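Local coordinates for protein OBody AM3L15 (Pyrobaculum aerophilum, PDB 4GN5) that is an engineered OB-fold domain (OBody) that binds another protein through residues displayed on its beta-barrel surface, at residues G31-G34 with R35-I38; V52-R56 with G57-D61; A84-P87 with V88-T92. All coordinates share one frame; numbering follows the deposited sequence.

Contact 1: G31-G34 with R35-I38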
loop_
_atom_site.group_PDB
_atom_site.type_symbol
_atom_site.label_atom_id
_atom_site.label_comp_id
_atom_site.label_asym_id
_atom_site.label_seq_id
_atom_site.Cartn_x
_atom_site.Cartn_y
_atom_site.Cartn_z
ATOM N N GLY A 31 1.998 4.179 5.989
ATOM C CA GLY A 31 1.860 4.278 4.542
ATOM C C GLY A 31 0.378 4.333 4.211
ATOM O O GLY A 31 -0.374 3.393 4.465
ATOM N N ASP A 32 -0.051 5.461 3.658
ATOM C CA ASP A 32 -1.399 5.606 3.219
ATOM C C ASP A 32 -1.368 5.546 1.665
ATOM O O ASP A 32 -0.827 6.450 1.023
ATOM C CB ASP A 32 -1.984 6.966 3.720
ATOM C CG ASP A 32 -3.415 7.191 3.284
ATOM O OD1 ASP A 32 -3.834 6.587 2.257
ATOM O OD2 ASP A 32 -4.152 8.000 3.950
ATOM N N TYR A 33 -1.984 4.513 1.068
ATOM C CA TYR A 33 -1.939 4.355 -0.372
ATOM C C TYR A 33 -3.326 4.371 -0.907
ATOM O O TYR A 33 -3.538 4.024 -2.069
ATOM C CB TYR A 33 -1.228 3.003 -0.743
ATOM C CG TYR A 33 0.074 2.883 -0.019
ATOM C CD1 TYR A 33 0.241 1.951 1.034
ATOM C CD2 TYR A 33 1.165 3.739 -0.354
ATOM C CE1 TYR A 33 1.485 1.856 1.757
ATOM C CE2 TYR A 33 2.405 3.644 0.328
ATOM C CZ TYR A 33 2.549 2.700 1.399
ATOM O OH TYR A 33 3.754 2.651 2.075
ATOM N N GLY A 34 -4.290 4.797 -0.106
ATOM C CA GLY A 34 -5.647 4.863 -0.631
ATOM C C GLY A 34 -6.458 3.690 -0.093
ATOM O O GLY A 34 -6.875 3.720 1.064
ATOM N N ARG A 35 -6.646 2.672 -0.923
ATOM C CA ARG A 35 -7.403 1.476 -0.576
ATOM C C ARG A 35 -6.694 0.541 0.400
ATOM O O ARG A 35 -7.337 -0.207 1.166
ATOM C CB ARG A 35 -7.812 0.731 -1.852
ATOM C CG ARG A 35 -9.101 1.295 -2.523
ATOM C CD ARG A 35 -9.202 0.869 -3.995
ATOM N NE ARG A 35 -8.109 1.493 -4.801
ATOM C CZ ARG A 35 -7.696 1.044 -5.987
ATOM N NH1 ARG A 35 -8.238 -0.044 -6.514
ATOM N NH2 ARG A 35 -6.716 1.679 -6.663
ATOM N N VAL A 36 -5.372 0.606 0.396
ATOM C CA VAL A 36 -4.521 -0.008 1.424
ATOM C C VAL A 36 -3.826 1.053 2.240
ATOM O O VAL A 36 -3.263 2.004 1.695
ATOM C CB VAL A 36 -3.399 -0.860 0.715
ATOM C CG1 VAL A 36 -2.412 -1.582 1.755
ATOM C CG2 VAL A 36 -4.059 -1.854 -0.219
ATOM N N LYS A 37 -3.852 0.898 3.540
ATOM C CA LYS A 37 -3.076 1.700 4.449
ATOM C C LYS A 37 -2.404 0.735 5.428
ATOM O O LYS A 37 -3.023 -0.182 5.850
ATOM C CB LYS A 37 -4.018 2.664 5.151
ATOM C CG LYS A 37 -4.964 3.388 4.214
ATOM C CD LYS A 37 -5.573 4.592 4.849
ATOM C CE LYS A 37 -6.358 5.431 3.842
ATOM N NZ LYS A 37 -6.506 6.878 4.114
ATOM N N ILE A 38 -1.144 0.941 5.753
ATOM C CA ILE A 38 -0.388 0.005 6.585
ATOM C C ILE A 38 0.254 0.785 7.721
ATOM O O ILE A 38 0.868 1.817 7.497
ATOM C CB ILE A 38 0.691 -0.733 5.758
ATOM C CG1 ILE A 38 0.049 -1.450 4.549
ATOM C CG2 ILE A 38 1.457 -1.725 6.629
ATOM C CD1 ILE A 38 1.083 -1.801 3.362
HETATM O O HOH W 1 -4.147 1.425 -2.327
HETATM O O HOH W 2 -3.888 2.838 -5.169
HETATM O O HOH W 3 -6.096 3.361 -3.773
#
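The Y33 ring meets CD1 of I38 at its edge, Y33 CE1 lying 4.0 Å from I38 CD1, while one of its faces covers the backbone of G31, whose carbonyl carbon sits toward the rim. This is the tight end of the antiparallel beta hairpin that joins strands 26-32 and 36-42 of the OB fold. A second flat group, the D32 carboxylate, is used through both oxygens. From above its plane, about 40° out of it, K37 NZ closes a salt bridge on D32 OD2 at 2.6 Å. D32 OD1 instead takes the backbone N of G34 nearly head-on at 3.0 Å, an Asx turn that helps fix the carboxylate's rotation. The D32 carboxylate stands anti to the backbone N (chi1 180°), and the extended K37 chain runs beside it in the same direction, with F67 and F64 of helix 61-67 packed against the pair. Below the turn the hairpin is closed by the bonds between G31 and I38 in both directions and by Y33 N to V36 O, 2.9 Å long. At the tip, G34 has a positive phi of 104° that would jam a side chain against the preceding carbonyl. The phenolic OH of Y33 and the guanidinium of R35 find acidic side chains of the bound protein, so this turn belongs to the binding surface. Waters bridge the turn: one accepts from V36 N at 3.1 Å, and another accepts from both R35 N, at 3.0 Å, and R35 NE, at 2.9 Å.

Contact 2: V52-R56 with G57-D61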
loop_
_atom_site.group_PDB
_atom_site.type_symbol
_atom_site.label_atom_id
_atom_site.label_comp_id
_atom_site.label_asym_id
_atom_site.label_seq_id
_atom_site.Cartn_x
_atom_site.Cartn_y
_atom_site.Cartn_z
ATOM N N VAL A 52 0.348 -3.911 10.010
ATOM C CA VAL A 52 -1.069 -4.027 10.296
ATOM C C VAL A 52 -1.711 -3.461 9.029
ATOM O O VAL A 52 -1.565 -2.255 8.751
ATOM C CB VAL A 52 -1.432 -3.140 11.501
ATOM C CG1 VAL A 52 -2.957 -3.015 11.736
ATOM C CG2 VAL A 52 -0.725 -3.590 12.785
ATOM N N TYR A 53 -2.382 -4.320 8.259
ATOM C CA TYR A 53 -3.027 -3.910 7.001
ATOM C C TYR A 53 -4.491 -3.505 7.152
ATOM O O TYR A 53 -5.284 -4.283 7.639
ATOM C CB TYR A 53 -2.985 -5.055 5.969
ATOM C CG TYR A 53 -1.634 -5.221 5.269
ATOM C CD1 TYR A 53 -0.517 -5.738 5.947
ATOM C CD2 TYR A 53 -1.509 -4.928 3.886
ATOM C CE1 TYR A 53 0.738 -5.909 5.254
ATOM C CE2 TYR A 53 -0.265 -5.121 3.208
ATOM C CZ TYR A 53 0.821 -5.615 3.909
ATOM O OH TYR A 53 2.008 -5.766 3.230
ATOM N N LEU A 54 -4.834 -2.312 6.724
ATOM C CA LEU A 54 -6.222 -1.896 6.553
ATOM C C LEU A 54 -6.526 -1.906 5.032
ATOM O O LEU A 54 -5.928 -1.129 4.311
ATOM C CB LEU A 54 -6.369 -0.465 7.099
ATOM C CG LEU A 54 -6.229 -0.403 8.610
ATOM C CD1 LEU A 54 -4.783 -0.409 9.156
ATOM C CD2 LEU A 54 -6.980 0.769 9.072
ATOM N N GLU A 55 -7.502 -2.677 4.602
ATOM C CA GLU A 55 -7.757 -2.818 3.169
ATOM C C GLU A 55 -9.210 -2.597 2.941
ATOM O O GLU A 55 -10.038 -3.268 3.570
ATOM C CB GLU A 55 -7.402 -4.231 2.711
ATOM C CG GLU A 55 -5.958 -4.421 2.577
ATOM C CD GLU A 55 -5.639 -5.680 1.822
ATOM O OE1 GLU A 55 -5.422 -6.710 2.437
ATOM O OE2 GLU A 55 -5.604 -5.658 0.592
ATOM N N ARG A 56 -9.520 -1.633 2.074
ATOM C CA ARG A 56 -10.898 -1.251 1.793
ATOM C C ARG A 56 -11.538 -2.519 1.230
ATOM O O ARG A 56 -10.898 -3.245 0.479
ATOM C CB ARG A 56 -10.948 -0.143 0.755
ATOM C CG ARG A 56 -10.742 1.203 1.310
ATOM C CD ARG A 56 -11.897 1.604 2.254
ATOM N NE ARG A 56 -11.563 2.908 2.796
ATOM C CZ ARG A 56 -12.278 3.560 3.708
ATOM N NH1 ARG A 56 -13.404 3.037 4.203
ATOM N NH2 ARG A 56 -11.843 4.740 4.123
ATOM N N GLY A 57 -12.761 -2.807 1.633
ATOM C CA GLY A 57 -13.390 -4.042 1.254
ATOM C C GLY A 57 -13.265 -5.116 2.322
ATOM O O GLY A 57 -14.086 -6.030 2.335
ATOM N N LYS A 58 -12.274 -4.992 3.206
ATOM C CA LYS A 58 -11.978 -5.940 4.279
ATOM C C LYS A 58 -12.069 -5.362 5.684
ATOM O O LYS A 58 -12.563 -5.997 6.566
ATOM C CB LYS A 58 -10.570 -6.489 4.149
ATOM C CG LYS A 58 -10.402 -7.545 3.184
ATOM C CD LYS A 58 -9.038 -8.122 3.262
ATOM C CE LYS A 58 -8.607 -8.678 1.914
ATOM N NZ LYS A 58 -7.233 -9.235 1.952
ATOM N N THR A 59 -11.537 -4.172 5.877
ATOM C CA THR A 59 -11.382 -3.544 7.203
ATOM C C THR A 59 -12.537 -2.591 7.502
ATOM O O THR A 59 -12.891 -1.800 6.651
ATOM C CB THR A 59 -10.027 -2.757 7.232
ATOM O OG1 THR A 59 -8.952 -3.666 7.034
ATOM C CG2 THR A 59 -9.828 -1.999 8.529
ATOM N N PRO A 60 -13.095 -2.596 8.731
ATOM C CA PRO A 60 -14.215 -1.679 8.910
ATOM C C PRO A 60 -13.860 -0.212 8.726
ATOM O O PRO A 60 -12.747 0.218 9.087
ATOM C CB PRO A 60 -14.676 -1.950 10.348
ATOM C CG PRO A 60 -14.371 -3.405 10.556
ATOM C CD PRO A 60 -13.012 -3.588 9.815
ATOM N N ASP A 61 -14.807 0.537 8.154
ATOM C CA ASP A 61 -14.625 1.950 7.838
ATOM C C ASP A 61 -14.080 2.771 9.025
ATOM O O ASP A 61 -13.189 3.595 8.857
ATOM C CB ASP A 61 -15.972 2.536 7.383
ATOM C CG ASP A 61 -15.866 3.997 6.859
ATOM O OD1 ASP A 61 -14.841 4.388 6.252
ATOM O OD2 ASP A 61 -16.845 4.758 7.034
#
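R56, inside a beta turn, and D61, three residues past its end, meet at an angle, the guanidinium and carboxylate planes being 45° apart. The turn, E55 to K58, is of type II, with G57 in the position that suits glycine, and it leads the chain out of strand 50-55 of the OB fold toward helix 61-67. R56 bends back at chi2 (-66°), which brings NH1 to D61 OD1 at 2.8 Å. The oxygen lies within the guanidinium plane at its edge and the bond is almost straight, although NH1 comes to D61 OD1 on the anti side and out of the carboxylate plane. F64 adds a cation-pi contact to R56; an alanine in place of the arginine would probably leave D61 without its charged mate and F64 without its cation. E55 and K58 lie side by side and point the same way. K58 NZ forms a salt bridge to E55 OE1 from above the carboxylate plane at 3.1 Å, less certain because E55 has two conformers; the stronger partner of E55 OE1 is a basic side chain of the bound protein. L54 and T59 cross at a slant, with T59 CG2 against L54 CG at 3.9 Å. E55 O takes K58 N and T59 N from opposite faces of its plane, at 2.8 Å for K58 N. In return, the hydroxyl oxygen T59 OG1 accepts from E55 N at 3.0 Å.

Contact 3: A84-P87 with V88-T92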
loop_
_atom_site.group_PDB
_atom_site.type_symbol
_atom_site.label_atom_id
_atom_site.label_comp_id
_atom_site.label_asym_id
_atom_site.label_seq_id
_atom_site.Cartn_x
_atom_site.Cartn_y
_atom_site.Cartn_z
ATOM N N ALA A 84 -1.240 -15.409 7.428
ATOM C CA ALA A 84 0.087 -15.779 6.962
ATOM C C ALA A 84 -0.015 -16.749 5.776
ATOM O O ALA A 84 0.942 -17.398 5.398
ATOM C CB ALA A 84 0.911 -16.369 8.142
ATOM N N GLY A 85 -1.196 -16.800 5.160
ATOM C CA GLY A 85 -1.371 -17.605 3.957
ATOM C C GLY A 85 -0.513 -17.105 2.791
ATOM O O GLY A 85 -0.450 -15.896 2.492
ATOM N N TRP A 86 0.119 -18.039 2.113
ATOM C CA TRP A 86 0.861 -17.742 0.912
ATOM C C TRP A 86 -0.063 -16.926 -0.033
ATOM O O TRP A 86 -1.196 -17.348 -0.276
ATOM C CB TRP A 86 1.341 -19.074 0.325
ATOM C CG TRP A 86 2.494 -18.833 -0.449
ATOM C CD1 TRP A 86 3.840 -18.697 0.008
ATOM C CD2 TRP A 86 2.490 -18.472 -1.792
ATOM N NE1 TRP A 86 4.638 -18.328 -1.055
ATOM C CE2 TRP A 86 3.833 -18.206 -2.169
ATOM C CE3 TRP A 86 1.488 -18.403 -2.760
ATOM C CZ2 TRP A 86 4.164 -17.885 -3.449
ATOM C CZ3 TRP A 86 1.821 -18.137 -3.969
ATOM C CH2 TRP A 86 3.141 -17.881 -4.343
ATOM N N PRO A 87 0.411 -15.746 -0.575
ATOM C CA PRO A 87 1.819 -15.360 -0.753
ATOM C C PRO A 87 2.452 -14.416 0.306
ATOM O O PRO A 87 3.434 -13.737 0.002
ATOM C CB PRO A 87 1.787 -14.654 -2.100
ATOM C CG PRO A 87 0.477 -13.829 -1.954
ATOM C CD PRO A 87 -0.459 -14.903 -1.419
ATOM N N VAL A 88 1.881 -14.359 1.507
ATOM C CA VAL A 88 2.427 -13.500 2.530
ATOM C C VAL A 88 3.917 -13.801 2.744
ATOM O O VAL A 88 4.681 -12.895 3.032
ATOM C CB VAL A 88 1.663 -13.657 3.901
ATOM C CG1 VAL A 88 2.331 -12.795 4.970
ATOM C CG2 VAL A 88 0.168 -13.248 3.755
ATOM N N ALA A 89 4.317 -15.073 2.728
ATOM C CA ALA A 89 5.734 -15.423 2.879
ATOM C C ALA A 89 6.688 -14.758 1.868
ATOM O O ALA A 89 7.924 -14.666 2.119
ATOM C CB ALA A 89 5.927 -16.970 2.806
ATOM N N LEU A 90 6.174 -14.370 0.700
ATOM C CA LEU A 90 7.065 -13.763 -0.288
ATOM C C LEU A 90 7.754 -12.500 0.274
ATOM O O LEU A 90 8.839 -12.188 -0.123
ATOM C CB LEU A 90 6.302 -13.403 -1.570
ATOM C CG LEU A 90 6.452 -14.336 -2.772
ATOM C CD1 LEU A 90 6.547 -15.904 -2.394
ATOM C CD2 LEU A 90 5.352 -13.994 -3.782
ATOM N N ASP A 91 7.086 -11.765 1.159
ATOM C CA ASP A 91 7.710 -10.617 1.741
ATOM C C ASP A 91 7.603 -10.501 3.245
ATOM O O ASP A 91 8.620 -10.639 3.920
ATOM C CB ASP A 91 7.340 -9.280 1.032
ATOM C CG ASP A 91 5.805 -9.101 0.769
ATOM O OD1 ASP A 91 5.462 -8.308 -0.117
ATOM O OD2 ASP A 91 4.935 -9.722 1.415
ATOM N N THR A 92 6.422 -10.129 3.755
ATOM C CA THR A 92 6.341 -9.774 5.159
ATOM C C THR A 92 6.306 -10.980 6.147
ATOM O O THR A 92 6.622 -10.820 7.362
ATOM C CB THR A 92 5.205 -8.821 5.460
ATOM O OG1 THR A 92 3.957 -9.475 5.222
ATOM C CG2 THR A 92 5.331 -7.441 4.633
HETATM O O HOH W 4 2.879 -17.286 3.335
#
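V88 N donates to G85 O at 3.0 Å in a nearly straight bond (167°), closing a turn that has the cis peptide before P87 at its centre: a type VI beta turn. Next comes L90 N to P87 O at 2.9 Å, with the donor well above the carbonyl plane, and residues 88-90 keep helical backbone angles without the regular bonds of a helix. A water ties the two halves together, donating to A84 O at 2.8 Å and accepting from A89 N at 2.7 Å. D91 turns its carboxylate onto the following peptide, where D91 OD2 takes T92 N at 2.8 Å; the same carboxylate has its stronger partner in a basic side chain of the bound protein. The packing lies outside this polar core. W86 swings its indole across the coil, CG anti to its backbone N (chi1 -155°), and W86 CD1 approaches A89 CB at 3.9 Å. P87 CB sits over one indole face, toward the rim, and touches L90 CD2 at 4.0 Å; L90 has two conformers, so its contacts with P87 and W86 are less certain. W86, P87 and L90 also pack on the bound protein. The whole turn belongs to the loop between strands 75-83 and 95-98: H17 receives A84 N at its start, and T92 at its end rests on P51 and Y53 of strand 50-55.

The contacts follow one another along the chain, each closing before the next opens. Contacts 1 and 2 share the three-stranded antiparallel sheet of strands 26-32, 36-42 and 50-55: their centres are 9 Å apart, and probable backbone hydrogen bonds from R56 N to R35 O and from L54 N to K37 O stitch the hairpin to the third strand. Contact 3 stands farther off, its centre about 18 Å from each of the others, in the loop between strands 75-83 and 95-98; it touches contact 2 only where T92 packs on Y53. All three reach the bound protein, consistent with one OB-fold binding surface assembled from sheet and loops.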